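Local atomic coordinates of envelope glycoprotein (Bourbon virus, PDB entry 5ZKX), a protein that probably drives fusion of the viral and host membranes, as a gp64-family envelope glycoprotein captured here in its postfusion, trimeric form. Residues P77-D80 with E81-W85; K259-K262 with Q263-N266; A306-D309 with H310-S313. All coordinates share one frame; numbering follows the deposited sequence.

Interaction 1. Residues P77-D80 with E81-W85; sequences PTKD and ELKTW
Glu81 and Thr78 clasp each other at the start of helix 79-88 in a capping box. Glu81 N donates to Thr78 OG1 at 3.2 Å, and in return Thr78 N donates to Glu81 OE1, also at 3.2 Å and almost straight (175°), meeting the carboxylate from above its plane. A chi1 of 72° places Thr78 OG1 between its own backbone N and carbonyl carbon, within range of Glu81 N. Glu81 OE2 goes on to a salt bridge with Arg49. Leu82 N follows with an i to i+4 bond, 2.8 Å to Thr78 O, and its side chain packs on Ile45 and Val145 of the neighbouring sheet. Lys83 CG passes 3.2 Å from Lys79 O, and Lys83 CE lies 3.7 Å from Lys79 CG; the ammonium pairs with Glu180. Thr84 N continues the ladder, 3.1 Å to Asp80 O. At Trp85, Pro77 CB sits over one face of the indole, 3.9 Å from the six-membered ring centroid, a CH-pi contact, with Pro77 CG 3.5 Å from Trp85 CZ3. The reciprocal bonds cap Glu81 N and tie down Thr78 N, while the proline before the cap packs on the tryptophan two turns along.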
ATOM      1  N   PRO A  77     -31.810 -18.013   6.719  1.00 26.12           N
ATOM      2  CA  PRO A  77     -32.150 -18.675   7.984  1.00 22.84           C
ATOM      3  C   PRO A  77     -32.572 -17.678   9.049  1.00 23.26           C
ATOM      4  O   PRO A  77     -32.209 -16.501   9.014  1.00 28.35           O
ATOM      5  CB  PRO A  77     -30.849 -19.389   8.372  1.00 23.88           C
ATOM      6  CG  PRO A  77     -29.777 -18.668   7.621  1.00 22.52           C
ATOM      7  CD  PRO A  77     -30.407 -18.234   6.335  1.00 23.60           C
ATOM      8  N   THR A  78     -33.365 -18.163  10.000  1.00 35.57           N
ATOM      9  CA  THR A  78     -33.759 -17.348  11.134  1.00 34.33           C
ATOM     10  C   THR A  78     -32.580 -17.196  12.094  1.00 36.93           C
ATOM     11  O   THR A  78     -31.509 -17.780  11.908  1.00 33.77           O
ATOM     12  CB  THR A  78     -34.959 -17.963  11.847  1.00 34.49           C
ATOM     13  OG1 THR A  78     -34.541 -19.134  12.557  1.00 36.08           O
ATOM     14  CG2 THR A  78     -36.033 -18.346  10.843  1.00 35.50           C
ATOM     15  N   LYS A  79     -32.794 -16.403  13.146  1.00 43.07           N
ATOM     16  CA  LYS A  79     -31.741 -16.174  14.130  1.00 35.73           C
ATOM     17  C   LYS A  79     -31.316 -17.477  14.792  1.00 36.10           C
ATOM     18  O   LYS A  79     -30.126 -17.810  14.822  1.00 37.80           O
ATOM     19  CB  LYS A  79     -32.217 -15.166  15.174  1.00 33.15           C
ATOM     20  CG  LYS A  79     -31.102 -14.485  15.948  1.00 38.14           C
ATOM     21  CD  LYS A  79     -31.675 -13.510  16.967  1.00 46.01           C
ATOM     22  CE  LYS A  79     -30.578 -12.768  17.714  1.00 49.72           C
ATOM     23  NZ  LYS A  79     -31.138 -11.695  18.588  1.00 46.12           N
ATOM     24  N   ASP A  80     -32.281 -18.236  15.319  1.00 36.21           N
ATOM     25  CA  ASP A  80     -31.956 -19.495  15.985  1.00 35.85           C
ATOM     26  C   ASP A  80     -31.421 -20.528  15.004  1.00 34.53           C
ATOM     27  O   ASP A  80     -30.555 -21.332  15.366  1.00 37.49           O
ATOM     28  CB  ASP A  80     -33.185 -20.037  16.710  1.00 38.74           C
ATOM     29  CG  ASP A  80     -33.894 -18.971  17.527  1.00 49.93           C
ATOM     30  OD1 ASP A  80     -33.207 -18.086  18.083  1.00 49.11           O
ATOM     31  OD2 ASP A  80     -35.140 -19.015  17.611  1.00 55.56           O
ATOM     32  N   GLU A  81     -31.924 -20.523  13.768  1.00 33.18           N
ATOM     33  CA  GLU A  81     -31.379 -21.402  12.739  1.00 24.90           C
ATOM     34  C   GLU A  81     -29.909 -21.102  12.493  1.00 26.45           C
ATOM     35  O   GLU A  81     -29.066 -22.005  12.490  1.00 27.64           O
ATOM     36  CB  GLU A  81     -32.175 -21.244  11.446  1.00 27.30           C
ATOM     37  CG  GLU A  81     -33.189 -22.337  11.189  1.00 26.79           C
ATOM     38  CD  GLU A  81     -33.848 -22.197   9.836  1.00 26.89           C
ATOM     39  OE1 GLU A  81     -34.500 -21.158   9.591  1.00 27.28           O
ATOM     40  OE2 GLU A  81     -33.706 -23.123   9.011  1.00 29.12           O
ATOM     41  N   LEU A  82     -29.584 -19.826  12.280  1.00 29.15           N
ATOM     42  CA  LEU A  82     -28.198 -19.444  12.035  1.00 28.70           C
ATOM     43  C   LEU A  82     -27.308 -19.766  13.230  1.00 27.60           C
ATOM     44  O   LEU A  82     -26.134 -20.107  13.053  1.00 24.34           O
ATOM     45  CB  LEU A  82     -28.131 -17.957  11.696  1.00 31.42           C
ATOM     46  CG  LEU A  82     -26.784 -17.412  11.242  1.00 25.90           C
ATOM     47  CD1 LEU A  82     -26.203 -18.299  10.156  1.00 23.30           C
ATOM     48  CD2 LEU A  82     -26.946 -15.983  10.760  1.00 25.77           C
ATOM     49  N   LYS A  83     -27.851 -19.678  14.446  1.00 32.91           N
ATOM     50  CA  LYS A  83     -27.074 -20.014  15.636  1.00 27.55           C
ATOM     51  C   LYS A  83     -26.694 -21.487  15.649  1.00 33.35           C
ATOM     52  O   LYS A  83     -25.544 -21.841  15.938  1.00 37.27           O
ATOM     53  CB  LYS A  83     -27.863 -19.658  16.895  1.00 30.93           C
ATOM     54  CG  LYS A  83     -27.978 -18.172  17.148  1.00 37.49           C
ATOM     55  CD  LYS A  83     -28.996 -17.869  18.230  1.00 38.35           C
ATOM     56  CE  LYS A  83     -29.143 -16.369  18.424  1.00 40.20           C
ATOM     57  NZ  LYS A  83     -28.786 -15.961  19.809  1.00 39.41           N
ATOM     58  N   THR A  84     -27.654 -22.369  15.357  1.00 33.93           N
ATOM     59  CA  THR A  84     -27.347 -23.793  15.326  1.00 25.62           C
ATOM     60  C   THR A  84     -26.537 -24.174  14.094  1.00 29.05           C
ATOM     61  O   THR A  84     -25.830 -25.185  14.124  1.00 31.15           O
ATOM     62  CB  THR A  84     -28.631 -24.625  15.401  1.00 28.93           C
ATOM     63  OG1 THR A  84     -28.306 -25.972  15.767  1.00 37.42           O
ATOM     64  CG2 THR A  84     -29.358 -24.642  14.073  1.00 29.71           C
ATOM     65  N   TRP A  85     -26.617 -23.385  13.021  1.00 23.85           N
ATOM     66  CA  TRP A  85     -25.756 -23.621  11.871  1.00 20.67           C
ATOM     67  C   TRP A  85     -24.299 -23.360  12.225  1.00 25.49           C
ATOM     68  O   TRP A  85     -23.433 -24.214  12.006  1.00 26.53           O
ATOM     69  CB  TRP A  85     -26.180 -22.738  10.696  1.00 25.74           C
ATOM     70  CG  TRP A  85     -27.438 -23.162  10.007  1.00 22.49           C
ATOM     71  CD1 TRP A  85     -28.370 -24.046  10.463  1.00 22.91           C
ATOM     72  CD2 TRP A  85     -27.905 -22.709   8.731  1.00 22.48           C
ATOM     73  NE1 TRP A  85     -29.389 -24.170   9.551  1.00 23.51           N
ATOM     74  CE2 TRP A  85     -29.127 -23.358   8.478  1.00 23.07           C
ATOM     75  CE3 TRP A  85     -27.406 -21.815   7.778  1.00 19.01           C
ATOM     76  CZ2 TRP A  85     -29.855 -23.146   7.311  1.00 21.49           C
ATOM     77  CZ3 TRP A  85     -28.131 -21.607   6.622  1.00 19.82           C
ATOM     78  CH2 TRP A  85     -29.342 -22.269   6.397  1.00 18.59           C
TER

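Interaction 2. Residues K259-K262 with Q263-N266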
ATOM      1  N   LYS A 259     -10.504  11.764  22.407  1.00 20.84           N
ATOM      2  CA  LYS A 259     -11.062  13.040  22.825  1.00 22.74           C
ATOM      3  C   LYS A 259     -10.184  13.643  23.908  1.00 25.62           C
ATOM      4  O   LYS A 259      -9.897  12.997  24.920  1.00 23.45           O
ATOM      5  CB  LYS A 259     -12.496  12.897  23.337  1.00 23.07           C
ATOM      6  CG  LYS A 259     -13.224  14.231  23.426  1.00 19.28           C
ATOM      7  CD  LYS A 259     -14.638  14.059  23.929  1.00 18.36           C
ATOM      8  CE  LYS A 259     -15.507  15.225  23.506  1.00 21.18           C
ATOM      9  NZ  LYS A 259     -16.725  15.343  24.351  1.00 27.10           N
ATOM     10  N   ASN A 260      -9.763  14.877  23.685  1.00 30.93           N
ATOM     11  CA  ASN A 260      -8.988  15.600  24.676  1.00 31.95           C
ATOM     12  C   ASN A 260      -9.901  16.038  25.810  1.00 36.63           C
ATOM     13  O   ASN A 260     -10.851  16.796  25.588  1.00 40.92           O
ATOM     14  CB  ASN A 260      -8.319  16.807  24.024  1.00 34.68           C
ATOM     15  CG  ASN A 260      -7.272  17.445  24.906  1.00 32.26           C
ATOM     16  OD1 ASN A 260      -6.750  16.818  25.824  1.00 41.06           O
ATOM     17  ND2 ASN A 260      -6.959  18.704  24.633  1.00 41.77           N
ATOM     18  N   GLU A 261      -9.636  15.551  27.021  1.00 62.47           N
ATOM     19  CA  GLU A 261     -10.181  16.223  28.189  1.00 67.32           C
ATOM     20  C   GLU A 261      -9.728  17.677  28.151  1.00 66.34           C
ATOM     21  O   GLU A 261      -8.741  18.014  27.490  1.00 73.28           O
ATOM     22  CB  GLU A 261      -9.730  15.522  29.469  1.00 65.29           C
ATOM     23  CG  GLU A 261     -10.525  14.259  29.768  1.00 65.20           C
ATOM     24  CD  GLU A 261      -9.647  13.091  30.166  1.00 72.26           C
ATOM     25  OE1 GLU A 261     -10.029  11.935  29.884  1.00 77.37           O
ATOM     26  OE2 GLU A 261      -8.576  13.330  30.759  1.00 70.23           O
ATOM     27  N   LYS A 262     -10.444  18.549  28.870  1.00 51.16           N
ATOM     28  CA  LYS A 262     -10.421  19.958  28.484  1.00 55.56           C
ATOM     29  C   LYS A 262     -11.000  20.041  27.077  1.00 57.71           C
ATOM     30  O   LYS A 262     -10.241  20.132  26.107  1.00 62.57           O
ATOM     31  CB  LYS A 262      -9.019  20.587  28.542  1.00 57.98           C
ATOM     32  CG  LYS A 262      -8.432  20.735  29.933  1.00 64.43           C
ATOM     33  CD  LYS A 262      -9.133  21.832  30.707  1.00 56.22           C
ATOM     34  CE  LYS A 262      -9.803  21.273  31.947  1.00 54.25           C
ATOM     35  NZ  LYS A 262     -10.694  22.274  32.596  1.00 55.00           N
ATOM     36  N   GLN A 263     -12.340  20.036  26.978  1.00 51.39           N
ATOM     37  CA  GLN A 263     -13.190  19.471  25.924  1.00 49.84           C
ATOM     38  C   GLN A 263     -13.670  18.068  26.266  1.00 45.90           C
ATOM     39  O   GLN A 263     -14.189  17.362  25.397  1.00 47.43           O
ATOM     40  CB  GLN A 263     -12.493  19.428  24.562  1.00 48.11           C
ATOM     41  CG  GLN A 263     -12.701  20.666  23.717  1.00 53.77           C
ATOM     42  CD  GLN A 263     -11.478  21.553  23.690  1.00 58.81           C
ATOM     43  OE1 GLN A 263     -10.355  21.078  23.509  1.00 52.66           O
ATOM     44  NE2 GLN A 263     -11.687  22.851  23.874  1.00 66.55           N
ATOM     45  N   LYS A 264     -13.517  17.656  27.526  1.00 41.08           N
ATOM     46  CA  LYS A 264     -14.263  16.496  28.001  1.00 37.10           C
ATOM     47  C   LYS A 264     -15.741  16.829  28.180  1.00 42.84           C
ATOM     48  O   LYS A 264     -16.614  16.043  27.795  1.00 45.54           O
ATOM     49  CB  LYS A 264     -13.673  15.984  29.315  1.00 38.69           C
ATOM     50  CG  LYS A 264     -14.574  14.994  30.041  1.00 42.59           C
ATOM     51  CD  LYS A 264     -13.845  14.279  31.168  1.00 46.20           C
ATOM     52  CE  LYS A 264     -14.749  13.264  31.847  1.00 52.34           C
ATOM     53  NZ  LYS A 264     -13.986  12.319  32.711  1.00 55.35           N
ATOM     54  N   ASN A 265     -16.040  17.992  28.760  1.00 45.95           N
ATOM     55  CA  ASN A 265     -17.407  18.421  29.026  1.00 41.26           C
ATOM     56  C   ASN A 265     -18.023  19.202  27.872  1.00 47.80           C
ATOM     57  O   ASN A 265     -19.112  19.765  28.035  1.00 46.39           O
ATOM     58  CB  ASN A 265     -17.457  19.274  30.298  1.00 41.41           C
ATOM     59  CG  ASN A 265     -17.421  18.442  31.564  1.00 43.39           C
ATOM     60  OD1 ASN A 265     -16.638  18.708  32.475  1.00 39.59           O
ATOM     61  ND2 ASN A 265     -18.273  17.425  31.628  1.00 48.90           N
ATOM     62  N   ASN A 266     -17.358  19.261  26.723  1.00 45.43           N
ATOM     63  CA  ASN A 266     -17.858  19.990  25.567  1.00 37.34           C
ATOM     64  C   ASN A 266     -18.431  19.023  24.539  1.00 42.10           C
ATOM     65  O   ASN A 266     -17.924  17.910  24.366  1.00 38.27           O
ATOM     66  CB  ASN A 266     -16.749  20.830  24.929  1.00 39.21           C
ATOM     67  CG  ASN A 266     -16.258  21.937  25.841  1.00 42.57           C
ATOM     68  OD1 ASN A 266     -15.072  22.021  26.153  1.00 45.47           O
ATOM     69  ND2 ASN A 266     -17.172  22.796  26.272  1.00 50.83           N
TER
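Lys259 reaches across the turn after strand 256-260 and donates from NZ to the backbone oxygen of Asn266 at 2.8 Å, the one hydrogen bond between 259-262 and 263-266. The ammonium meets the carbonyl almost head-on (172° at the oxygen). Length makes this possible: CG lies anti to the backbone N (chi1 -165°), at the root of an extended chain that carries NZ across to the far end of the turn.

Packing comes next. On its way Lys259 passes Gln263 O, which lies 3.1 Å from Lys259 CE. Glu261 and Lys264 run alongside each other in the same direction, with Glu261 CG 3.6 Å from both CB and CD of Lys264.

Charge plays a looser part. The cationic end of Lys259 also has a cation-pi partner in Phe250. Glu261 OE1 and Lys264 NZ are 4.9 Å apart, opposite in sign but not in contact, and OE1 has its hydrogen bond with Thr33 OG1 of the neighbouring strand 26-36. Backbone bonds from Lys259 to Thr33 and from Asn260 to Gly249 keep the start of the turn in the sheet. Chemically, then, the surface turn is closed by a single lysine-to-carbonyl bond with aliphatic packing beside it, and the Glu261-Lys264 attraction is probably modest at that separation.

Interaction 3. Residues A306-D309 with H310-S313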
ATOM      1  N   ALA A 306      26.085  15.230   8.057  1.00 18.86           N
ATOM      2  CA  ALA A 306      27.374  15.666   7.536  1.00 16.73           C
ATOM      3  C   ALA A 306      27.726  17.062   8.037  1.00 19.57           C
ATOM      4  O   ALA A 306      28.892  17.349   8.324  1.00 24.07           O
ATOM      5  CB  ALA A 306      27.360  15.626   6.009  1.00 24.06           C
ATOM      6  N   GLN A 307      26.728  17.944   8.155  1.00 24.17           N
ATOM      7  CA  GLN A 307      26.986  19.289   8.659  1.00 21.70           C
ATOM      8  C   GLN A 307      27.479  19.252  10.100  1.00 20.76           C
ATOM      9  O   GLN A 307      28.427  19.959  10.457  1.00 21.43           O
ATOM     10  CB  GLN A 307      25.724  20.148   8.541  1.00 22.87           C
ATOM     11  CG  GLN A 307      25.932  21.617   8.891  1.00 20.04           C
ATOM     12  CD  GLN A 307      24.853  22.519   8.319  1.00 26.81           C
ATOM     13  OE1 GLN A 307      24.008  22.079   7.536  1.00 28.02           O
ATOM     14  NE2 GLN A 307      24.873  23.791   8.710  1.00 22.37           N
ATOM     15  N   LEU A 308      26.852  18.426  10.942  1.00 22.04           N
ATOM     16  CA  LEU A 308      27.331  18.259  12.311  1.00 19.65           C
ATOM     17  C   LEU A 308      28.699  17.588  12.351  1.00 19.50           C
ATOM     18  O   LEU A 308      29.490  17.853  13.263  1.00 23.36           O
ATOM     19  CB  LEU A 308      26.322  17.453  13.127  1.00 16.44           C
ATOM     20  CG  LEU A 308      24.904  18.013  13.269  1.00 19.51           C
ATOM     21  CD1 LEU A 308      24.038  17.070  14.081  1.00 18.18           C
ATOM     22  CD2 LEU A 308      24.914  19.392  13.902  1.00 15.91           C
ATOM     23  N   ASP A 309      28.993  16.718  11.383  1.00 23.48           N
ATOM     24  CA  ASP A 309      30.314  16.100  11.314  1.00 21.35           C
ATOM     25  C   ASP A 309      31.384  17.134  10.998  1.00 20.49           C
ATOM     26  O   ASP A 309      32.479  17.104  11.570  1.00 22.87           O
ATOM     27  CB  ASP A 309      30.315  14.991  10.262  1.00 19.55           C
ATOM     28  CG  ASP A 309      31.469  14.020  10.431  1.00 24.90           C
ATOM     29  OD1 ASP A 309      32.046  13.959  11.537  1.00 31.31           O
ATOM     30  OD2 ASP A 309      31.799  13.315   9.454  1.00 20.53           O
ATOM     31  N   HIS A 310      31.084  18.056  10.085  1.00 24.90           N
ATOM     32  CA  HIS A 310      32.024  19.123   9.762  1.00 25.44           C
ATOM     33  C   HIS A 310      32.235  20.047  10.954  1.00 27.67           C
ATOM     34  O   HIS A 310      33.349  20.531  11.184  1.00 28.95           O
ATOM     35  CB  HIS A 310      31.512  19.899   8.549  1.00 22.96           C
ATOM     36  CG  HIS A 310      32.154  21.237   8.365  1.00 26.46           C
ATOM     37  ND1 HIS A 310      33.434  21.389   7.876  1.00 20.65           N
ATOM     38  CD2 HIS A 310      31.683  22.488   8.586  1.00 27.38           C
ATOM     39  CE1 HIS A 310      33.727  22.675   7.811  1.00 26.27           C
ATOM     40  NE2 HIS A 310      32.682  23.364   8.235  1.00 29.38           N
ATOM     41  N   ARG A 311      31.173  20.304  11.722  1.00 27.85           N
ATOM     42  CA  ARG A 311      31.306  21.121  12.923  1.00 21.73           C
ATOM     43  C   ARG A 311      32.256  20.476  13.924  1.00 22.15           C
ATOM     44  O   ARG A 311      33.101  21.155  14.516  1.00 25.26           O
ATOM     45  CB  ARG A 311      29.934  21.348  13.556  1.00 20.42           C
ATOM     46  CG  ARG A 311      29.005  22.230  12.738  1.00 19.01           C
ATOM     47  CD  ARG A 311      27.739  22.560  13.515  1.00 16.44           C
ATOM     48  NE  ARG A 311      26.900  23.526  12.815  1.00 19.26           N
ATOM     49  CZ  ARG A 311      25.784  24.048  13.315  1.00 22.99           C
ATOM     50  NH1 ARG A 311      25.364  23.697  14.524  1.00 18.15           N
ATOM     51  NH2 ARG A 311      25.083  24.920  12.605  1.00 23.79           N
ATOM     52  N   PHE A 312      32.137  19.161  14.120  1.00 19.72           N
ATOM     53  CA  PHE A 312      33.037  18.467  15.035  1.00 19.43           C
ATOM     54  C   PHE A 312      34.479  18.505  14.544  1.00 24.65           C
ATOM     55  O   PHE A 312      35.410  18.553  15.356  1.00 22.97           O
ATOM     56  CB  PHE A 312      32.583  17.020  15.223  1.00 18.04           C
ATOM     57  CG  PHE A 312      31.631  16.828  16.370  1.00 19.62           C
ATOM     58  CD1 PHE A 312      32.058  16.983  17.675  1.00 19.36           C
ATOM     59  CD2 PHE A 312      30.313  16.481  16.140  1.00 18.84           C
ATOM     60  CE1 PHE A 312      31.187  16.807  18.730  1.00 16.62           C
ATOM     61  CE2 PHE A 312      29.441  16.299  17.193  1.00 19.92           C
ATOM     62  CZ  PHE A 312      29.880  16.464  18.488  1.00 18.09           C
ATOM     63  N   SER A 313      34.686  18.471  13.225  1.00 30.38           N
ATOM     64  CA  SER A 313      36.037  18.580  12.689  1.00 26.01           C
ATOM     65  C   SER A 313      36.617  19.961  12.953  1.00 27.17           C
ATOM     66  O   SER A 313      37.795  20.092  13.304  1.00 30.27           O
ATOM     67  CB  SER A 313      36.033  18.277  11.191  1.00 28.50           C
ATOM     68  OG  SER A 313      37.342  18.321  10.655  1.00 32.47           O
TER
HETATM   69  O   HOH W   1      27.877  24.410  10.258  1.00  7.83           O
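Ala306 O takes the shortest sound polar bond between the two segments, from His310 N at 2.9 Å. Three more bonds of the same i to i+4 kind follow, Arg311 N to Gln307 O (3.0 Å), Phe312 N to Leu308 O (3.1 Å) and Ser313 N to Asp309 O (3.1 Å), and the backbone is a regular alpha-helix throughout.

Side chains add to this on the Gln307-Arg311 side. Their flat ends are turned 80° against each other, and NE2 of Gln307 stands 4.1 Å from NH2 of Arg311. A water joins them: it accepts from Arg311 NE at 2.9 Å, in the guanidinium plane at its edge, and only weakly from Gln307 NE2 at 3.4 Å. Arg311 gets there with CG beside its backbone N (chi1 -68°) and an extended chain, flanked by Leu308 CD2. Phe312 CD2 comes within 3.3 Å of Leu308 O.

This turn belongs to the long helix 284-329, which packs against its two copies in the trimer. Leu308 meets Leu308 of both neighbouring subunits, and Phe312 sets its ring edge-to-face with Phe312 of the third subunit. Salt bridges tie the helices in a cycle, Asp309 to Arg311 of the second subunit and Arg311 to Asp309 of the third. Tyr18 OH of the same chain hydrogen-bonds Arg311 NH2, while His310 ND1 bonds Glu20 and Gln307 NE2 bonds Thr403 O, both of the second subunit.

Three local contacts, in series along the chain and none touching another, sample different settings of one elongated subunit. Interactions 1 and 3 lie within helices on opposite sides of the chain's centre, their centres about 72 Å apart; interaction 2 turns between strands, about 43 Å from interaction 1 and 46 Å from interaction 3, centre to centre. Interaction 3 is buried, and many of its polar side-chain ends pair with other subunits. Interaction 1 is partly buried: it rests on its own chain's sheet, and the charged ends of Glu81 and Lys83 find partners within the subunit. Interaction 2 lies at the surface, where regular i to i+4 backbone bonding gives way to a lysine reaching a carbonyl.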